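Local coordinates for putative lipoprotein (Campylobacter jejuni subsp. jejuni, PDB 4GIO), which is of unknown function but is a putative bacterial lipoprotein whose domain adopts a novel variant of the immunoglobulin fold, at residues G36-E41 with T94-F99; V52-D57 with F99-K104; I43-F48 with G82-L87; V56-K61 with K89-T94. One frame throughout, in Å; residues are numbered along the deposited sequence.

Contacts 2 and 3 join strands within a sheet, whereas contacts 1 and 4 bridge the two sheets of the sandwich. Contacts 1, 2 and 4 are partly buried; contact 3 is the surface one. Contact 2 pairs strands 50-59 and 98-105 near the centre of the chain; contact 3 pairs strands 38-44 and 85-90, where backbone bonds give way to a guanidinium and waters. Contacts 1 and 4 lie about 5 Å apart between their centres and have no direct hydrogen bond across them: contact 1 rests on stacked phenylalanines and contact 4 on a tryptophan over an alanine. Contacts 1 and 2 share Phe-99, contacts 2 and 4 share Val-56 and Asp-57, and Phe-40 of contact 1 meets Trp-58 of contact 4.

Contact 1: G36-E41 with T94-F99; sequences GYLEFE and TRANDF
Phe-40 and Phe-99 lie flat against each other, their planes 7° apart and their centroids separated by 3.7 Å, which defines a face-to-face stack. Phe-40 CD2 sits 3.4 Å from Phe-99 CG, and the CB of Phe-40 also lies over the Phe-99 ring in a CH-pi contact. In both residues CG lies between the backbone N and the carbonyl carbon (chi1 near 70°), and from facing strands the two rings reach one another flat. Across this contact Leu-38 meets mainly backbone: its CG is anti to the backbone N (chi1 178°), and its CD2 methyl reaches the Asn-97 to Asp-98 peptide, 3.3 Å from Asp-98 N. A water accepts from Leu-38 N and donates to Ala-96 O, linking the two segments, whose backbones share no direct hydrogen bond. At the loop end, Thr-94 CG2 lies over one face of Tyr-37, 4.0 Å from the ring centroid and offset toward the rim. Asn-97 and Asp-98 form a classic beta bulge opposite Leu-59 at the start of strand 98-105. The stack joins strand 38-44 of one sheet to strand 98-105 of the other, across the interior of the immunoglobulin-like beta-sandwich.

Contact 2: V52-D57 with F99-K104; sequences VIYKVD and FRLEIK
Tyr-54 overlaps Leu-101, its CD1 lying 3.8 Å from Leu-101 CD1; the Leu-101 CD1 methyl is also 4.0 Å from Val-56 CG2. One leucine branch thus touches two residues of the opposite strand. Further along this buried face, Val-52 CB packs 3.8 Å from Ile-103 CG2. Six backbone hydrogen bonds in three reciprocal pairs, Ile-53 with Lys-104, Lys-55 with Glu-102 and Asp-57 with Arg-100, establish the antiparallel register; the short strand axes run at 163°. On the other face, Lys-104 CG lies between the backbone N and the carbonyl carbon (chi1 55°), and from there the extended chain crosses Ile-53, CE 3.6 Å from Ile-53 CG2. Asp-57 and Arg-100 meet through water: one molecule donates to Asp-57 OD2 at 2.6 Å and accepts from Arg-100 NH1 at 3.0 Å, in the guanidinium plane. A second donates to Glu-102 OE2 and weakly to Asp-57 OD2, probably easing repulsion between the carboxylates. Strand 98-105 is flanked on its other side by strand 14-16, and strand 50-59 by strand 75-79, while Phe-40, Val-42 and Leu-44 of strand 38-44 pack on the buried face.

Contact 3: I43-F48 with G82-L87; sequences ILRSTF and GQEVIL
Ile-43 sends its two branches to different partners: CG2 lies 3.2 Å from Glu-84 CG, a tight approach, while CG1 is 3.6 Å from Ile-86 CD1, with the two isoleucines side by side and pointing the same way. With CG2 anti to the backbone N and CG1 beside it, the two branches diverge; the Ile-43 and Glu-84 side chains cross obliquely. Next along the chain, Leu-44 exchanges backbone hydrogen bonds with Val-85, 2.8 Å from Leu-44 N to Val-85 O and 3.0 Å from Val-85 N to Leu-44 O. This antiparallel pairing places edge strand 85-90 beside strand 38-44 in the three-stranded sheet of the immunoglobulin-like sandwich. Leu-44 turns inward toward Leu-77, Ile-79 and Ile-103 of the facing sheet. Arg-45 bends at chi3 (96°) and lays one guanidinium face over Glu-84 CB, which is 3.7 Å from Arg-45 NH1. At the guanidinium edge, near its plane, Arg-45 NH2 gives a weak hydrogen bond to Gly-82 O at 3.2 Å, whereas Glu-84 OE1 stays 4.1 Å from Arg-45 NH1, beyond a salt bridge. Past the regular pairing, Gly-82 N donates to Ser-46 O at 2.8 Å.

Contact 4: V56-K61 with K89-T94; sequences VDWLDK and KLASDT
Trp-58 projects from strand 50-59 across the interior of the immunoglobulin-like sandwich onto Ala-91, just past the end of strand 85-90 in the facing sheet. Its CG is anti to the carbonyl carbon, beside the backbone N (chi1 -63°), and chi2 of 107° turns the indole so that a broad face meets the opposite segment. The Ala-91 methyl lies over the six-membered ring, with CB 3.8 Å from the centroid and only 8° off the normal, a well-centred CH-pi contact. Ala-91 CA covers the same face nearer the rim, and Val-56 CG1, from the tryptophan's own strand, lies over the opposite face. The indole therefore lies between Ala-91, from the loop that follows strand 85-90, and Val-56 of its own strand.

Lys-89 contributes its aliphatic part. Its CB is 4.0 Å from Trp-58 CH2, while its CG is 4.3 Å from Val-56 CG2. Bends at chi2 and chi3 lead the rest of the chain away, and NZ reaches a hydrogen bond with Tyr-54 OH and a salt bridge with Glu-72. CB and CG thus join the apolar packing and NZ the polar partners. No hydrogen bond crosses between the segments; instead, the Leu-90 to Ala-91 peptide packs against the far corner of the indole, where Trp-58 CH2 comes within 3.4 Å of Ala-91 N.

Contact 1: G36-E41 with T94-F99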
loop_
_atom_site.group_PDB
_atom_site.type_symbol
_atom_site.label_atom_id
_atom_site.label_comp_id
_atom_site.label_asym_id
_atom_site.label_seq_id
_atom_site.Cartn_x
_atom_site.Cartn_y
_atom_site.Cartn_z
ATOM N N GLY A 36 1.042 17.756 -7.388
ATOM C CA GLY A 36 1.763 17.922 -6.173
ATOM C C GLY A 36 1.409 16.908 -5.084
ATOM O O GLY A 36 1.807 17.064 -3.928
ATOM N N TYR A 37 0.758 15.822 -5.466
ATOM C CA TYR A 37 0.349 14.773 -4.491
ATOM C C TYR A 37 1.132 13.467 -4.716
ATOM O O TYR A 37 1.270 12.989 -5.862
ATOM C CB TYR A 37 -1.142 14.429 -4.673
ATOM C CG TYR A 37 -2.012 15.590 -4.303
ATOM C CD1 TYR A 37 -2.487 16.461 -5.287
ATOM C CD2 TYR A 37 -2.290 15.862 -2.973
ATOM C CE1 TYR A 37 -3.267 17.551 -4.948
ATOM C CE2 TYR A 37 -3.102 16.928 -2.605
ATOM C CZ TYR A 37 -3.559 17.777 -3.600
ATOM O OH TYR A 37 -4.291 18.838 -3.244
ATOM N N LEU A 38 1.515 12.832 -3.608
ATOM C CA LEU A 38 2.232 11.555 -3.648
ATOM C C LEU A 38 1.325 10.417 -4.125
ATOM O O LEU A 38 0.183 10.280 -3.684
ATOM C CB LEU A 38 2.762 11.257 -2.258
ATOM C CG LEU A 38 3.521 9.931 -2.054
ATOM C CD1 LEU A 38 4.884 10.019 -2.801
ATOM C CD2 LEU A 38 3.661 9.650 -0.529
ATOM N N GLU A 39 1.846 9.575 -5.019
ATOM C CA GLU A 39 1.115 8.388 -5.431
ATOM C C GLU A 39 2.066 7.225 -5.281
ATOM O O GLU A 39 3.289 7.354 -5.509
ATOM C CB GLU A 39 0.686 8.546 -6.907
ATOM C CG GLU A 39 0.019 7.277 -7.483
ATOM C CD GLU A 39 -0.041 7.293 -9.010
ATOM O OE1 GLU A 39 -0.815 8.143 -9.552
ATOM O OE2 GLU A 39 0.720 6.478 -9.631
ATOM N N PHE A 40 1.543 6.093 -4.890
ATOM C CA PHE A 40 2.412 4.916 -4.838
ATOM C C PHE A 40 1.771 3.779 -5.580
ATOM O O PHE A 40 0.530 3.764 -5.758
ATOM C CB PHE A 40 2.852 4.545 -3.403
ATOM C CG PHE A 40 1.752 4.006 -2.515
ATOM C CD1 PHE A 40 1.330 2.667 -2.625
ATOM C CD2 PHE A 40 1.138 4.836 -1.551
ATOM C CE1 PHE A 40 0.332 2.159 -1.789
ATOM C CE2 PHE A 40 0.101 4.342 -0.661
ATOM C CZ PHE A 40 -0.278 2.972 -0.793
ATOM N N GLU A 41 2.608 2.818 -6.019
ATOM C CA GLU A 41 2.123 1.599 -6.721
ATOM C C GLU A 41 2.814 0.422 -6.116
ATOM O O GLU A 41 4.041 0.457 -5.957
ATOM C CB GLU A 41 2.485 1.596 -8.204
ATOM C CG GLU A 41 1.554 2.437 -9.041
ATOM C CD GLU A 41 1.975 2.545 -10.555
ATOM O OE1 GLU A 41 1.372 3.411 -11.277
ATOM O OE2 GLU A 41 2.878 1.771 -11.007
ATOM N N THR A 94 -0.990 17.376 0.340
ATOM C CA THR A 94 0.334 17.608 -0.203
ATOM C C THR A 94 1.505 17.371 0.771
ATOM O O THR A 94 2.587 17.172 0.327
ATOM C CB THR A 94 0.513 19.041 -0.843
ATOM O OG1 THR A 94 0.163 20.005 0.132
ATOM C CG2 THR A 94 -0.343 19.232 -2.093
ATOM N N ARG A 95 1.259 17.338 2.081
ATOM C CA ARG A 95 2.279 17.032 3.075
ATOM C C ARG A 95 2.736 15.576 3.066
ATOM O O ARG A 95 3.832 15.261 3.598
ATOM C CB ARG A 95 1.766 17.347 4.478
ATOM C CG ARG A 95 1.688 18.825 4.821
ATOM C CD ARG A 95 0.995 19.003 6.156
ATOM N NE ARG A 95 -0.399 18.531 6.070
ATOM C CZ ARG A 95 -1.115 18.114 7.115
ATOM N NH1 ARG A 95 -0.604 18.132 8.357
ATOM N NH2 ARG A 95 -2.353 17.687 6.933
ATOM N N ALA A 96 1.977 14.680 2.410
ATOM C CA ALA A 96 2.403 13.258 2.294
ATOM C C ALA A 96 3.661 13.141 1.421
ATOM O O ALA A 96 3.656 13.572 0.235
ATOM C CB ALA A 96 1.219 12.419 1.728
ATOM N N ASN A 97 4.722 12.547 1.961
ATOM C CA ASN A 97 5.979 12.323 1.194
ATOM C C ASN A 97 6.406 10.861 1.210
ATOM O O ASN A 97 7.332 10.480 0.522
ATOM C CB ASN A 97 7.156 13.163 1.756
ATOM C CG ASN A 97 7.028 14.711 1.423
ATOM O OD1 ASN A 97 7.634 15.537 2.136
ATOM N ND2 ASN A 97 6.179 15.089 0.430
ATOM N N ASP A 98 5.757 10.049 2.044
ATOM C CA ASP A 98 6.014 8.619 2.050
ATOM C C ASP A 98 4.726 7.915 2.548
ATOM O O ASP A 98 3.708 8.570 2.811
ATOM C CB ASP A 98 7.226 8.352 2.954
ATOM C CG ASP A 98 7.849 6.923 2.733
ATOM O OD1 ASP A 98 7.416 6.165 1.792
ATOM O OD2 ASP A 98 8.731 6.556 3.585
ATOM N N PHE A 99 4.746 6.601 2.674
ATOM C CA PHE A 99 3.526 5.859 3.063
ATOM C C PHE A 99 3.953 4.573 3.801
ATOM O O PHE A 99 5.094 4.176 3.747
ATOM C CB PHE A 99 2.711 5.479 1.807
ATOM C CG PHE A 99 3.380 4.370 0.948
ATOM C CD1 PHE A 99 4.393 4.685 0.051
ATOM C CD2 PHE A 99 2.977 3.029 1.041
ATOM C CE1 PHE A 99 5.023 3.716 -0.761
ATOM C CE2 PHE A 99 3.592 2.010 0.208
ATOM C CZ PHE A 99 4.626 2.353 -0.670
HETATM O O HOH W 1 1.216 14.276 -1.210
#

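Contact 2: V52-D57 with F99-K104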
loop_
_atom_site.group_PDB
_atom_site.type_symbol
_atom_site.label_atom_id
_atom_site.label_comp_id
_atom_site.label_asym_id
_atom_site.label_seq_id
_atom_site.Cartn_x
_atom_site.Cartn_y
_atom_site.Cartn_z
ATOM N N VAL A 52 -7.056 -10.532 0.564
ATOM C CA VAL A 52 -6.352 -9.804 1.591
ATOM C C VAL A 52 -7.026 -8.523 1.992
ATOM O O VAL A 52 -7.937 -8.021 1.305
ATOM C CB VAL A 52 -4.899 -9.503 1.148
ATOM C CG1 VAL A 52 -4.255 -10.799 0.772
ATOM C CG2 VAL A 52 -4.892 -8.490 -0.005
ATOM N N ILE A 53 -6.582 -7.997 3.138
ATOM C CA ILE A 53 -7.133 -6.740 3.642
ATOM C C ILE A 53 -5.961 -5.804 3.850
ATOM O O ILE A 53 -5.009 -6.181 4.487
ATOM C CB ILE A 53 -7.943 -6.940 4.953
ATOM C CG1 ILE A 53 -9.325 -7.564 4.634
ATOM C CG2 ILE A 53 -8.088 -5.592 5.714
ATOM C CD1 ILE A 53 -9.937 -8.268 5.856
ATOM N N TYR A 54 -6.002 -4.608 3.263
ATOM C CA TYR A 54 -4.879 -3.651 3.422
ATOM C C TYR A 54 -5.257 -2.322 4.127
ATOM O O TYR A 54 -6.450 -1.921 4.140
ATOM C CB TYR A 54 -4.229 -3.386 2.088
ATOM C CG TYR A 54 -5.007 -2.596 1.118
ATOM C CD1 TYR A 54 -4.972 -1.217 1.135
ATOM C CD2 TYR A 54 -5.815 -3.236 0.135
ATOM C CE1 TYR A 54 -5.718 -0.470 0.181
ATOM C CE2 TYR A 54 -6.515 -2.520 -0.834
ATOM C CZ TYR A 54 -6.469 -1.145 -0.800
ATOM O OH TYR A 54 -7.168 -0.415 -1.673
ATOM N N LYS A 55 -4.236 -1.658 4.691
ATOM C CA LYS A 55 -4.451 -0.384 5.349
ATOM C C LYS A 55 -3.314 0.558 5.022
ATOM O O LYS A 55 -2.173 0.174 5.145
ATOM C CB LYS A 55 -4.509 -0.577 6.863
ATOM C CG LYS A 55 -4.911 0.752 7.613
ATOM C CD LYS A 55 -6.382 1.098 7.452
ATOM C CE LYS A 55 -6.804 2.216 8.438
ATOM N NZ LYS A 55 -6.460 3.538 7.898
ATOM N N VAL A 56 -3.608 1.802 4.667
ATOM C CA VAL A 56 -2.597 2.799 4.299
ATOM C C VAL A 56 -2.436 3.863 5.394
ATOM O O VAL A 56 -3.443 4.373 5.889
ATOM C CB VAL A 56 -2.987 3.522 3.014
ATOM C CG1 VAL A 56 -1.826 4.505 2.610
ATOM C CG2 VAL A 56 -3.240 2.469 1.887
ATOM N N ASP A 57 -1.195 4.124 5.790
ATOM C CA ASP A 57 -0.855 5.360 6.566
ATOM C C ASP A 57 -0.028 6.276 5.648
ATOM O O ASP A 57 0.850 5.782 4.934
ATOM C CB ASP A 57 -0.001 5.039 7.791
ATOM C CG ASP A 57 -0.827 4.527 8.963
ATOM O OD1 ASP A 57 -1.925 5.118 9.235
ATOM O OD2 ASP A 57 -0.384 3.515 9.577
ATOM N N PHE A 99 4.746 6.601 2.674
ATOM C CA PHE A 99 3.526 5.859 3.063
ATOM C C PHE A 99 3.953 4.573 3.801
ATOM O O PHE A 99 5.094 4.176 3.747
ATOM C CB PHE A 99 2.711 5.479 1.807
ATOM C CG PHE A 99 3.380 4.370 0.948
ATOM C CD1 PHE A 99 4.393 4.685 0.051
ATOM C CD2 PHE A 99 2.977 3.029 1.041
ATOM C CE1 PHE A 99 5.023 3.716 -0.761
ATOM C CE2 PHE A 99 3.592 2.010 0.208
ATOM C CZ PHE A 99 4.626 2.353 -0.670
ATOM N N ARG A 100 3.013 3.974 4.497
ATOM C CA ARG A 100 3.183 2.642 5.095
ATOM C C ARG A 100 1.950 1.825 4.728
ATOM O O ARG A 100 0.849 2.323 4.792
ATOM C CB ARG A 100 3.294 2.745 6.589
ATOM C CG ARG A 100 3.731 1.472 7.285
ATOM C CD ARG A 100 4.026 1.723 8.819
ATOM N NE ARG A 100 5.379 2.310 8.901
ATOM C CZ ARG A 100 5.686 3.497 9.422
ATOM N NH1 ARG A 100 4.776 4.242 10.030
ATOM N NH2 ARG A 100 6.948 3.910 9.350
ATOM N N LEU A 101 2.150 0.575 4.313
ATOM C CA LEU A 101 1.066 -0.249 3.842
ATOM C C LEU A 101 1.022 -1.534 4.659
ATOM O O LEU A 101 1.982 -2.280 4.647
ATOM C CB LEU A 101 1.204 -0.553 2.341
ATOM C CG LEU A 101 0.205 -1.558 1.738
ATOM C CD1 LEU A 101 -1.257 -1.028 1.792
ATOM C CD2 LEU A 101 0.543 -1.856 0.255
ATOM N N GLU A 102 -0.068 -1.784 5.365
ATOM C CA GLU A 102 -0.192 -3.081 6.029
ATOM C C GLU A 102 -1.054 -4.035 5.171
ATOM O O GLU A 102 -2.043 -3.612 4.621
ATOM C CB GLU A 102 -0.913 -2.900 7.377
ATOM C CG GLU A 102 -0.153 -2.051 8.336
ATOM C CD GLU A 102 -0.965 -1.788 9.624
ATOM O OE1 GLU A 102 -2.057 -2.343 9.752
ATOM O OE2 GLU A 102 -0.497 -1.080 10.525
ATOM N N ILE A 103 -0.674 -5.286 5.067
ATOM C CA ILE A 103 -1.451 -6.285 4.363
ATOM C C ILE A 103 -1.563 -7.556 5.197
ATOM O O ILE A 103 -0.607 -8.059 5.686
ATOM C CB ILE A 103 -0.860 -6.658 2.972
ATOM C CG1 ILE A 103 -0.493 -5.441 2.188
ATOM C CG2 ILE A 103 -1.828 -7.500 2.141
ATOM C CD1 ILE A 103 0.220 -5.721 0.974
ATOM N N LYS A 104 -2.778 -8.020 5.349
ATOM C CA LYS A 104 -2.999 -9.286 6.088
ATOM C C LYS A 104 -3.959 -10.147 5.291
ATOM O O LYS A 104 -4.683 -9.621 4.454
ATOM C CB LYS A 104 -3.625 -9.003 7.434
ATOM C CG LYS A 104 -4.930 -8.172 7.364
ATOM C CD LYS A 104 -5.630 -8.090 8.741
ATOM C CE LYS A 104 -6.850 -7.089 8.735
ATOM N NZ LYS A 104 -7.126 -6.547 10.126
HETATM O O HOH W 2 1.350 0.624 9.779
HETATM O O HOH W 3 1.945 3.369 10.669
#

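Contact 3: I43-F48 with G82-L87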
loop_
_atom_site.group_PDB
_atom_site.type_symbol
_atom_site.label_atom_id
_atom_site.label_comp_id
_atom_site.label_asym_id
_atom_site.label_seq_id
_atom_site.Cartn_x
_atom_site.Cartn_y
_atom_site.Cartn_z
ATOM N N ILE A 43 3.125 -3.743 -6.492
ATOM C CA ILE A 43 2.751 -4.846 -7.363
ATOM C C ILE A 43 2.759 -6.110 -6.481
ATOM O O ILE A 43 3.728 -6.370 -5.757
ATOM C CB ILE A 43 3.715 -5.002 -8.546
ATOM C CG1 ILE A 43 3.669 -3.735 -9.395
ATOM C CG2 ILE A 43 3.303 -6.277 -9.413
ATOM C CD1 ILE A 43 4.727 -3.659 -10.455
ATOM N N LEU A 44 1.659 -6.860 -6.555
ATOM C CA LEU A 44 1.457 -8.069 -5.758
ATOM C C LEU A 44 1.318 -9.262 -6.711
ATOM O O LEU A 44 0.820 -9.096 -7.828
ATOM C CB LEU A 44 0.192 -7.946 -4.904
ATOM C CG LEU A 44 0.173 -6.698 -3.973
ATOM C CD1 LEU A 44 -1.152 -6.519 -3.337
ATOM C CD2 LEU A 44 1.253 -6.749 -2.855
ATOM N N ARG A 45 1.811 -10.427 -6.298
ATOM C CA ARG A 45 1.451 -11.696 -6.990
ATOM C C ARG A 45 1.593 -12.950 -6.147
ATOM O O ARG A 45 2.489 -13.070 -5.291
ATOM C CB ARG A 45 2.080 -11.947 -8.372
ATOM C CG ARG A 45 3.372 -11.329 -8.654
ATOM C CD ARG A 45 4.115 -12.122 -9.824
ATOM N NE ARG A 45 3.969 -11.607 -11.181
ATOM C CZ ARG A 45 3.154 -12.148 -12.086
ATOM N NH1 ARG A 45 3.086 -11.649 -13.292
ATOM N NH2 ARG A 45 2.407 -13.187 -11.760
ATOM N N SER A 46 0.711 -13.886 -6.444
ATOM C CA SER A 46 0.560 -15.057 -5.627
ATOM C C SER A 46 0.261 -16.229 -6.528
ATOM O O SER A 46 -0.476 -16.090 -7.498
ATOM C CB SER A 46 -0.636 -14.836 -4.706
ATOM O OG SER A 46 -0.802 -16.003 -3.912
ATOM N N THR A 47 0.817 -17.384 -6.189
ATOM C CA THR A 47 0.501 -18.557 -6.973
ATOM C C THR A 47 -0.975 -18.926 -6.911
ATOM O O THR A 47 -1.590 -19.247 -7.926
ATOM C CB THR A 47 1.276 -19.782 -6.510
ATOM O OG1 THR A 47 2.563 -19.399 -5.969
ATOM C CG2 THR A 47 1.358 -20.741 -7.719
ATOM N N PHE A 48 -1.544 -18.822 -5.728
ATOM C CA PHE A 48 -2.931 -19.133 -5.440
ATOM C C PHE A 48 -3.700 -17.876 -5.180
ATOM O O PHE A 48 -3.179 -16.901 -4.615
ATOM C CB PHE A 48 -2.989 -19.961 -4.154
ATOM C CG PHE A 48 -2.161 -21.191 -4.210
ATOM C CD1 PHE A 48 -2.304 -22.079 -5.310
ATOM C CD2 PHE A 48 -1.301 -21.521 -3.164
ATOM C CE1 PHE A 48 -1.575 -23.254 -5.387
ATOM C CE2 PHE A 48 -0.559 -22.701 -3.225
ATOM C CZ PHE A 48 -0.689 -23.565 -4.342
ATOM N N GLY A 82 -1.828 -16.316 -9.906
ATOM C CA GLY A 82 -0.818 -15.978 -10.906
ATOM C C GLY A 82 -0.975 -14.772 -11.831
ATOM O O GLY A 82 -0.260 -14.695 -12.825
ATOM N N GLN A 83 -1.910 -13.857 -11.525
ATOM C CA GLN A 83 -2.125 -12.587 -12.261
ATOM C C GLN A 83 -1.414 -11.477 -11.441
ATOM O O GLN A 83 -1.625 -11.371 -10.245
ATOM C CB GLN A 83 -3.617 -12.200 -12.260
ATOM C CG GLN A 83 -4.550 -12.599 -13.473
ATOM C CD GLN A 83 -5.919 -11.818 -13.431
ATOM O OE1 GLN A 83 -5.937 -10.614 -13.131
ATOM N NE2 GLN A 83 -7.042 -12.508 -13.714
ATOM N N GLU A 84 -0.616 -10.636 -12.088
ATOM C CA GLU A 84 -0.066 -9.442 -11.428
ATOM C C GLU A 84 -1.165 -8.484 -11.016
ATOM O O GLU A 84 -2.042 -8.215 -11.788
ATOM C CB GLU A 84 0.930 -8.768 -12.350
ATOM C CG GLU A 84 1.589 -7.567 -11.835
ATOM C CD GLU A 84 2.599 -7.012 -12.850
ATOM O OE1 GLU A 84 3.716 -7.587 -12.988
ATOM O OE2 GLU A 84 2.260 -6.005 -13.507
ATOM N N VAL A 85 -1.151 -8.002 -9.769
ATOM C CA VAL A 85 -2.168 -7.030 -9.266
ATOM C C VAL A 85 -1.391 -5.733 -8.911
ATOM O O VAL A 85 -0.395 -5.786 -8.178
ATOM C CB VAL A 85 -2.933 -7.588 -8.005
ATOM C CG1 VAL A 85 -3.756 -6.500 -7.278
ATOM C CG2 VAL A 85 -3.870 -8.775 -8.377
ATOM N N ILE A 86 -1.824 -4.591 -9.451
ATOM C CA ILE A 86 -1.128 -3.345 -9.237
ATOM C C ILE A 86 -1.985 -2.518 -8.256
ATOM O O ILE A 86 -3.104 -2.149 -8.583
ATOM C CB ILE A 86 -0.956 -2.595 -10.561
ATOM C CG1 ILE A 86 -0.231 -3.490 -11.593
ATOM C CG2 ILE A 86 -0.200 -1.290 -10.346
ATOM C CD1 ILE A 86 1.232 -3.031 -11.993
ATOM N N LEU A 87 -1.495 -2.312 -7.042
ATOM C CA LEU A 87 -2.248 -1.513 -6.047
ATOM C C LEU A 87 -1.723 -0.056 -6.140
ATOM O O LEU A 87 -0.532 0.236 -5.862
ATOM C CB LEU A 87 -2.098 -2.110 -4.617
ATOM C CG LEU A 87 -2.801 -1.333 -3.501
ATOM C CD1 LEU A 87 -4.298 -1.228 -3.744
ATOM C CD2 LEU A 87 -2.473 -1.885 -2.098
HETATM O O HOH W 4 0.295 -11.004 -14.906
HETATM O O HOH W 5 -1.293 -13.179 -8.316
#

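Contact 4: V56-K61 with K89-T94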
loop_
_atom_site.group_PDB
_atom_site.type_symbol
_atom_site.label_atom_id
_atom_site.label_comp_id
_atom_site.label_asym_id
_atom_site.label_seq_id
_atom_site.Cartn_x
_atom_site.Cartn_y
_atom_site.Cartn_z
ATOM N N VAL A 56 -3.608 1.802 4.667
ATOM C CA VAL A 56 -2.597 2.799 4.299
ATOM C C VAL A 56 -2.436 3.863 5.394
ATOM O O VAL A 56 -3.443 4.373 5.889
ATOM C CB VAL A 56 -2.987 3.522 3.014
ATOM C CG1 VAL A 56 -1.826 4.505 2.610
ATOM C CG2 VAL A 56 -3.240 2.469 1.887
ATOM N N ASP A 57 -1.195 4.124 5.790
ATOM C CA ASP A 57 -0.855 5.360 6.566
ATOM C C ASP A 57 -0.028 6.276 5.648
ATOM O O ASP A 57 0.850 5.782 4.934
ATOM C CB ASP A 57 -0.001 5.039 7.791
ATOM C CG ASP A 57 -0.827 4.527 8.963
ATOM O OD1 ASP A 57 -1.925 5.118 9.235
ATOM O OD2 ASP A 57 -0.384 3.515 9.577
ATOM N N TRP A 58 -0.346 7.565 5.608
ATOM C CA TRP A 58 0.510 8.534 4.869
ATOM C C TRP A 58 1.458 9.130 5.818
ATOM O O TRP A 58 1.074 9.432 6.905
ATOM C CB TRP A 58 -0.370 9.647 4.294
ATOM C CG TRP A 58 -1.380 9.019 3.263
ATOM C CD1 TRP A 58 -2.717 8.826 3.433
ATOM C CD2 TRP A 58 -1.068 8.562 1.956
ATOM N NE1 TRP A 58 -3.278 8.230 2.310
ATOM C CE2 TRP A 58 -2.303 8.099 1.364
ATOM C CE3 TRP A 58 0.104 8.521 1.206
ATOM C CZ2 TRP A 58 -2.362 7.569 0.089
ATOM C CZ3 TRP A 58 0.048 7.985 -0.093
ATOM C CH2 TRP A 58 -1.200 7.568 -0.654
ATOM N N LEU A 59 2.704 9.298 5.399
ATOM C CA LEU A 59 3.783 9.823 6.244
ATOM C C LEU A 59 4.265 11.196 5.730
ATOM O O LEU A 59 4.358 11.395 4.492
ATOM C CB LEU A 59 4.973 8.870 6.237
ATOM C CG LEU A 59 4.700 7.389 6.647
ATOM C CD1 LEU A 59 6.006 6.605 6.650
ATOM C CD2 LEU A 59 3.928 7.358 7.965
ATOM N N ASP A 60 4.661 12.097 6.668
ATOM C CA ASP A 60 5.133 13.376 6.262
ATOM C C ASP A 60 6.642 13.320 5.962
ATOM O O ASP A 60 7.295 12.239 6.001
ATOM C CB ASP A 60 4.711 14.485 7.296
ATOM C CG ASP A 60 5.441 14.344 8.669
ATOM O OD1 ASP A 60 6.417 13.556 8.798
ATOM O OD2 ASP A 60 5.058 15.087 9.613
ATOM N N LYS A 61 7.228 14.496 5.653
ATOM C CA LYS A 61 8.693 14.605 5.402
ATOM C C LYS A 61 9.588 14.060 6.536
ATOM O O LYS A 61 10.726 13.672 6.287
ATOM C CB LYS A 61 9.088 16.094 5.090
ATOM C CG LYS A 61 8.503 17.078 6.093
ATOM C CD LYS A 61 9.096 18.466 5.996
ATOM C CE LYS A 61 9.354 18.997 7.418
ATOM N NZ LYS A 61 10.637 18.417 8.054
ATOM N N LYS A 89 -2.303 4.027 -5.093
ATOM C CA LYS A 89 -3.021 4.920 -4.173
ATOM C C LYS A 89 -2.494 6.310 -4.279
ATOM O O LYS A 89 -1.339 6.504 -4.560
ATOM C CB LYS A 89 -2.826 4.514 -2.687
ATOM C CG LYS A 89 -3.337 3.111 -2.362
ATOM C CD LYS A 89 -4.742 2.891 -2.717
ATOM C CE LYS A 89 -5.794 3.220 -1.739
ATOM N NZ LYS A 89 -7.059 2.372 -2.035
ATOM N N LEU A 90 -3.337 7.282 -3.983
ATOM C CA LEU A 90 -2.965 8.653 -4.216
ATOM C C LEU A 90 -3.255 9.444 -2.947
ATOM O O LEU A 90 -4.365 9.392 -2.424
ATOM C CB LEU A 90 -3.838 9.157 -5.378
ATOM C CG LEU A 90 -3.921 10.682 -5.641
ATOM C CD1 LEU A 90 -2.582 11.164 -6.040
ATOM C CD2 LEU A 90 -4.904 10.909 -6.789
ATOM N N ALA A 91 -2.285 10.182 -2.466
ATOM C CA ALA A 91 -2.554 10.973 -1.256
ATOM C C ALA A 91 -3.568 12.095 -1.527
ATOM O O ALA A 91 -3.670 12.563 -2.661
ATOM C CB ALA A 91 -1.287 11.561 -0.794
ATOM N N SER A 92 -4.246 12.566 -0.471
ATOM C CA SER A 92 -5.239 13.655 -0.562
ATOM C C SER A 92 -4.653 14.910 0.088
ATOM O O SER A 92 -5.262 15.969 0.055
ATOM C CB SER A 92 -6.596 13.262 0.078
ATOM O OG SER A 92 -6.373 12.971 1.467
ATOM N N ASP A 93 -3.392 14.848 0.535
ATOM C CA ASP A 93 -2.814 15.972 1.210
ATOM C C ASP A 93 -1.404 16.130 0.666
ATOM O O ASP A 93 -0.677 15.134 0.570
ATOM C CB ASP A 93 -2.823 15.722 2.735
ATOM C CG ASP A 93 -2.441 16.964 3.552
ATOM O OD1 ASP A 93 -1.306 17.398 3.453
ATOM O OD2 ASP A 93 -3.308 17.510 4.256
ATOM N N THR A 94 -0.990 17.376 0.340
ATOM C CA THR A 94 0.334 17.608 -0.203
ATOM C C THR A 94 1.505 17.371 0.771
ATOM O O THR A 94 2.587 17.172 0.327
ATOM C CB THR A 94 0.513 19.041 -0.843
ATOM O OG1 THR A 94 0.163 20.005 0.132
ATOM C CG2 THR A 94 -0.343 19.232 -2.093
#